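Alpha-galactosidase 1 (Saccharomyces cerevisiae, PDB 3LRK) hydrolyses terminal, non-reducing alpha-D-galactose residues from alpha-D-galactosides such as galactose oligosaccharides, galactomannans and galactolipids, working as a secreted homotetrameric glycoprotein. Local coordinates at residues A301-V312 with L396-S407. The protein carries 1 engineered substitution. Residues are numbered along the deposited sequence; the frame is centred on the assembly and turned at random.
Sequences ASSYSIYSQASV and LWANRVDNSTAS. With NAG (2-acetamido-2-deoxy-beta-D-glucopyranose), chain F; GOL (glycerol), chain J.
Helix 301-307 and helix 403-407 cross nearly at right angles, their axes 8.5 Å apart at closest approach, with Ala301 and Ala406 neighbours across the crossing, while the loop 396-402 runs on past the turn between helices 301-307 and 310-312. Gln309, at the N-cap position of the second helix, reaches from that turn to the loop. Its CG lies anti to the backbone N (chi1 -170°) and the chain then bends, setting the amide beside the loop, where NE2 donates to Leu396 O at 2.7 Å and, less straight, to Ala398 O at 3.3 Å. Both acceptors lie close to the amide plane, which fixes the amide's rotation. On the way CG passes over the six-membered ring of Trp397, 4.0 Å from its centroid in a CH-pi contact; Val312 CG2 lies over the ring too, and the indole NE1 is hydrogen-bonded to Ser281 OG. An alanine here in place of Gln309 would probably take this donor from the carbonyls of Leu396 and Ala398 and open a gap against the indole. Farther along, Arg400 NH1 donates to Ser305 OG at 3.1 Å, the hydroxyl lying in the guanidinium plane, while NH2 forms a salt bridge with Asp273. Two waters fill in between the backbones: one joins Ser305 O, Gln309 OE1 and Val401 N, the other Ser305 OG, Val401 O and Asn403 OD1. At the helix crossing small side chains meet, with Ala301 CB 3.8 Å from Ala406 CB, and Ala406 CB also touches the edge of the Tyr304 ring. Asp402, at the N-cap position, accepts from Thr405 N through OD1 and so caps helix 403-410, and glycosylated Asn403 carries an N-acetylglucosamine whose O6 is hydrogen-bonded to Ser302 OG. The arrangement exemplifies the interdomain seam of a GH27 glycosidase, where helices following the last strand of the catalytic (beta/alpha)8 barrel pack against the C-terminal beta-sandwich domain.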
loop_
_atom_site.group_PDB
_atom_site.type_symbol
_atom_site.label_atom_id
_atom_site.label_comp_id
_atom_site.label_asym_id
_atom_site.label_seq_id
_atom_site.Cartn_x
_atom_site.Cartn_y
_atom_site.Cartn_z
ATOM N N ALA A 301 -44.672 8.251 -1.342
ATOM C CA ALA A 301 -44.993 8.734 -2.687
ATOM C C ALA A 301 -43.797 9.253 -3.489
ATOM O O ALA A 301 -43.600 8.841 -4.638
ATOM C CB ALA A 301 -46.082 9.800 -2.615
ATOM N N SER A 302 -43.018 10.164 -2.904
ATOM C CA SER A 302 -41.883 10.758 -3.619
ATOM C C SER A 302 -40.855 9.701 -4.016
ATOM O O SER A 302 -40.250 9.784 -5.093
ATOM C CB SER A 302 -41.218 11.881 -2.817
ATOM O OG SER A 302 -40.703 11.435 -1.565
ATOM N N SER A 303 -40.657 8.718 -3.141
ATOM C CA SER A 303 -39.693 7.644 -3.399
ATOM C C SER A 303 -40.183 6.723 -4.510
ATOM O O SER A 303 -39.415 6.351 -5.403
ATOM C CB SER A 303 -39.402 6.867 -2.118
ATOM O OG SER A 303 -38.815 7.717 -1.148
ATOM N N TYR A 304 -41.468 6.372 -4.464
ATOM C CA TYR A 304 -42.103 5.593 -5.530
ATOM C C TYR A 304 -41.927 6.222 -6.917
ATOM O O TYR A 304 -41.593 5.526 -7.863
ATOM C CB TYR A 304 -43.591 5.349 -5.218
ATOM C CG TYR A 304 -44.376 4.663 -6.317
ATOM C CD1 TYR A 304 -43.993 3.408 -6.827
ATOM C CD2 TYR A 304 -45.538 5.247 -6.823
ATOM C CE1 TYR A 304 -44.739 2.786 -7.838
ATOM C CE2 TYR A 304 -46.272 4.641 -7.811
ATOM C CZ TYR A 304 -45.887 3.416 -8.315
ATOM O OH TYR A 304 -46.667 2.850 -9.314
ATOM N N SER A 305 -42.137 7.532 -7.040
ATOM C CA SER A 305 -42.009 8.166 -8.359
ATOM C C SER A 305 -40.548 8.313 -8.809
ATOM O O SER A 305 -40.273 8.487 -9.999
ATOM C CB SER A 305 -42.728 9.511 -8.414
ATOM O OG SER A 305 -42.135 10.433 -7.539
ATOM N N ILE A 306 -39.621 8.252 -7.855
ATOM C CA ILE A 306 -38.198 8.178 -8.201
ATOM C C ILE A 306 -37.900 6.812 -8.853
ATOM O O ILE A 306 -37.380 6.753 -9.980
ATOM C CB ILE A 306 -37.289 8.512 -6.985
ATOM C CG1 ILE A 306 -37.354 10.023 -6.713
ATOM C CG2 ILE A 306 -35.825 8.077 -7.240
ATOM C CD1 ILE A 306 -36.898 10.441 -5.347
ATOM N N TYR A 307 -38.281 5.726 -8.174
ATOM C CA TYR A 307 -38.098 4.367 -8.710
ATOM C C TYR A 307 -38.801 4.148 -10.050
ATOM O O TYR A 307 -38.423 3.266 -10.813
ATOM C CB TYR A 307 -38.640 3.324 -7.737
ATOM C CG TYR A 307 -37.736 2.998 -6.572
ATOM C CD1 TYR A 307 -38.187 3.149 -5.262
ATOM C CD2 TYR A 307 -36.433 2.514 -6.780
ATOM C CE1 TYR A 307 -37.363 2.835 -4.171
ATOM C CE2 TYR A 307 -35.601 2.201 -5.698
ATOM C CZ TYR A 307 -36.072 2.365 -4.405
ATOM O OH TYR A 307 -35.249 2.059 -3.349
ATOM N N SER A 308 -39.837 4.942 -10.312
ATOM C CA SER A 308 -40.664 4.750 -11.496
ATOM C C SER A 308 -40.321 5.703 -12.644
ATOM O O SER A 308 -41.019 5.722 -13.657
ATOM C CB SER A 308 -42.153 4.852 -11.127
ATOM O OG SER A 308 -42.535 6.207 -10.989
ATOM N N GLN A 309 -39.239 6.470 -12.505
ATOM C CA GLN A 309 -38.831 7.401 -13.567
ATOM C C GLN A 309 -38.227 6.664 -14.769
ATOM O O GLN A 309 -37.019 6.367 -14.804
ATOM C CB GLN A 309 -37.899 8.501 -13.032
ATOM C CG GLN A 309 -37.614 9.658 -14.032
ATOM C CD GLN A 309 -38.799 10.618 -14.215
ATOM O OE1 GLN A 309 -39.892 10.377 -13.707
ATOM N NE2 GLN A 309 -38.576 11.705 -14.944
ATOM N N ALA A 310 -39.082 6.396 -15.757
ATOM C CA ALA A 310 -38.720 5.654 -16.965
ATOM C C ALA A 310 -37.520 6.237 -17.702
ATOM O O ALA A 310 -36.689 5.496 -18.212
ATOM C CB ALA A 310 -39.919 5.551 -17.899
ATOM N N SER A 311 -37.442 7.565 -17.731
ATOM C CA SER A 311 -36.381 8.313 -18.406
ATOM C C SER A 311 -34.997 7.991 -17.831
ATOM O O SER A 311 -34.001 7.885 -18.557
ATOM C CB SER A 311 -36.652 9.806 -18.224
ATOM O OG SER A 311 -36.135 10.527 -19.318
ATOM N N VAL A 312 -34.943 7.855 -16.513
ATOM C CA VAL A 312 -33.684 7.584 -15.823
ATOM C C VAL A 312 -33.292 6.103 -15.946
ATOM O O VAL A 312 -32.115 5.782 -16.160
ATOM C CB VAL A 312 -33.741 8.078 -14.358
ATOM C CG1 VAL A 312 -32.504 7.651 -13.573
ATOM C CG2 VAL A 312 -33.892 9.602 -14.314
ATOM N N LEU A 396 -34.284 15.049 -17.760
ATOM C CA LEU A 396 -34.695 13.667 -17.498
ATOM C C LEU A 396 -35.629 13.530 -16.289
ATOM O O LEU A 396 -36.246 12.478 -16.099
ATOM C CB LEU A 396 -33.466 12.749 -17.353
ATOM C CG LEU A 396 -32.618 12.522 -18.615
ATOM C CD1 LEU A 396 -31.245 11.926 -18.286
ATOM C CD2 LEU A 396 -33.331 11.650 -19.641
ATOM N N TRP A 397 -35.739 14.586 -15.480
ATOM C CA TRP A 397 -36.648 14.565 -14.325
ATOM C C TRP A 397 -38.021 15.206 -14.579
ATOM O O TRP A 397 -38.915 15.136 -13.734
ATOM C CB TRP A 397 -35.964 15.095 -13.056
ATOM C CG TRP A 397 -35.090 14.023 -12.461
ATOM C CD1 TRP A 397 -33.723 13.955 -12.503
ATOM C CD2 TRP A 397 -35.533 12.832 -11.794
ATOM N NE1 TRP A 397 -33.290 12.803 -11.884
ATOM C CE2 TRP A 397 -34.379 12.097 -11.441
ATOM C CE3 TRP A 397 -36.795 12.318 -11.455
ATOM C CZ2 TRP A 397 -34.447 10.876 -10.763
ATOM C CZ3 TRP A 397 -36.861 11.103 -10.774
ATOM C CH2 TRP A 397 -35.693 10.395 -10.441
ATOM N N ALA A 398 -38.182 15.796 -15.760
ATOM C CA ALA A 398 -39.478 16.314 -16.197
ATOM C C ALA A 398 -40.496 15.183 -16.313
ATOM O O ALA A 398 -40.139 14.031 -16.591
ATOM C CB ALA A 398 -39.339 17.030 -17.517
ATOM N N ASN A 399 -41.764 15.519 -16.089
ATOM C CA ASN A 399 -42.872 14.571 -16.225
ATOM C C ASN A 399 -42.793 13.390 -15.258
ATOM O O ASN A 399 -43.235 12.288 -15.580
ATOM C CB ASN A 399 -43.000 14.066 -17.673
ATOM C CG ASN A 399 -43.063 15.194 -18.690
ATOM O OD1 ASN A 399 -43.569 16.281 -18.402
ATOM N ND2 ASN A 399 -42.548 14.937 -19.888
ATOM N N ARG A 400 -42.223 13.616 -14.078
ATOM C CA ARG A 400 -42.203 12.575 -13.062
ATOM C C ARG A 400 -43.613 12.449 -12.473
ATOM O O ARG A 400 -44.377 13.420 -12.457
ATOM C CB ARG A 400 -41.133 12.853 -11.992
ATOM C CG ARG A 400 -41.654 13.123 -10.607
ATOM C CD ARG A 400 -40.780 12.494 -9.537
ATOM N NE ARG A 400 -39.931 13.482 -8.899
ATOM C CZ ARG A 400 -39.547 13.462 -7.624
ATOM N NH1 ARG A 400 -39.935 12.499 -6.805
ATOM N NH2 ARG A 400 -38.773 14.433 -7.171
ATOM N N VAL A 401 -43.966 11.250 -12.023
ATOM C CA VAL A 401 -45.284 11.023 -11.428
ATOM C C VAL A 401 -45.416 11.917 -10.197
ATOM O O VAL A 401 -44.593 11.838 -9.280
ATOM C CB VAL A 401 -45.507 9.531 -11.052
ATOM C CG1 VAL A 401 -46.866 9.337 -10.394
ATOM C CG2 VAL A 401 -45.375 8.632 -12.283
ATOM N N ASP A 402 -46.431 12.783 -10.186
ATOM C CA ASP A 402 -46.573 13.738 -9.086
ATOM C C ASP A 402 -46.963 13.050 -7.774
ATOM O O ASP A 402 -47.434 11.903 -7.781
ATOM C CB ASP A 402 -47.479 14.941 -9.448
ATOM C CG ASP A 402 -48.953 14.569 -9.668
ATOM O OD1 ASP A 402 -49.465 13.599 -9.070
ATOM O OD2 ASP A 402 -49.623 15.297 -10.441
ATOM N N ASN A 403 -46.740 13.737 -6.658
ATOM C CA ASN A 403 -46.996 13.159 -5.338
ATOM C C ASN A 403 -48.432 12.669 -5.156
ATOM O O ASN A 403 -48.666 11.682 -4.456
ATOM C CB ASN A 403 -46.603 14.131 -4.218
ATOM C CG ASN A 403 -45.085 14.195 -3.984
ATOM O OD1 ASN A 403 -44.325 13.344 -4.469
ATOM N ND2 ASN A 403 -44.650 15.224 -3.238
ATOM N N SER A 404 -49.380 13.338 -5.814
ATOM C CA SER A 404 -50.792 12.951 -5.735
ATOM C C SER A 404 -51.096 11.627 -6.431
ATOM O O SER A 404 -51.707 10.743 -5.834
ATOM C CB SER A 404 -51.702 14.056 -6.279
ATOM O OG SER A 404 -52.025 14.974 -5.252
ATOM N N THR A 405 -50.676 11.504 -7.689
ATOM C CA THR A 405 -50.877 10.277 -8.457
ATOM C C THR A 405 -50.155 9.101 -7.787
ATOM O O THR A 405 -50.730 8.025 -7.628
ATOM C CB THR A 405 -50.416 10.439 -9.926
ATOM O OG1 THR A 405 -50.914 11.674 -10.456
ATOM C CG2 THR A 405 -50.917 9.293 -10.790
ATOM N N ALA A 406 -48.904 9.330 -7.389
ATOM C CA ALA A 406 -48.116 8.354 -6.637
ATOM C C ALA A 406 -48.829 7.886 -5.363
ATOM O O ALA A 406 -48.920 6.684 -5.104
ATOM C CB ALA A 406 -46.753 8.932 -6.301
ATOM N N SER A 407 -49.345 8.836 -4.585
ATOM C CA SER A 407 -50.096 8.519 -3.363
ATOM C C SER A 407 -51.349 7.705 -3.672
ATOM O O SER A 407 -51.660 6.752 -2.959
ATOM C CB SER A 407 -50.472 9.787 -2.602
ATOM O OG SER A 407 -49.317 10.515 -2.233
HETATM C C1 NAG F . -43.230 15.241 -2.929
HETATM C C2 NAG F . -42.796 16.686 -3.214
HETATM C C3 NAG F . -41.375 16.979 -2.725
HETATM C C4 NAG F . -41.118 16.457 -1.313
HETATM C C5 NAG F . -41.643 15.034 -1.142
HETATM C C6 NAG F . -41.515 14.577 0.309
HETATM C C7 NAG F . -43.909 17.793 -5.067
HETATM C C8 NAG F . -44.854 17.189 -6.073
HETATM N N2 NAG F . -42.921 17.012 -4.626
HETATM O O3 NAG F . -41.154 18.373 -2.711
HETATM O O4 NAG F . -39.734 16.514 -1.033
HETATM O O5 NAG F . -43.002 14.964 -1.553
HETATM O O6 NAG F . -41.935 13.238 0.432
HETATM O O7 NAG F . -44.070 18.954 -4.678
HETATM C C1 GOL J . -43.508 6.702 -15.363
HETATM O O1 GOL J . -42.894 5.495 -15.770
HETATM C C2 GOL J . -42.932 7.870 -16.156
HETATM O O2 GOL J . -41.566 8.016 -15.846
HETATM C C3 GOL J . -43.683 9.149 -15.797
HETATM O O3 GOL J . -43.555 10.073 -16.856
HETATM O O HOH W 1 -41.876 9.253 -12.110
HETATM O O HOH W 2 -43.299 12.728 -6.926
#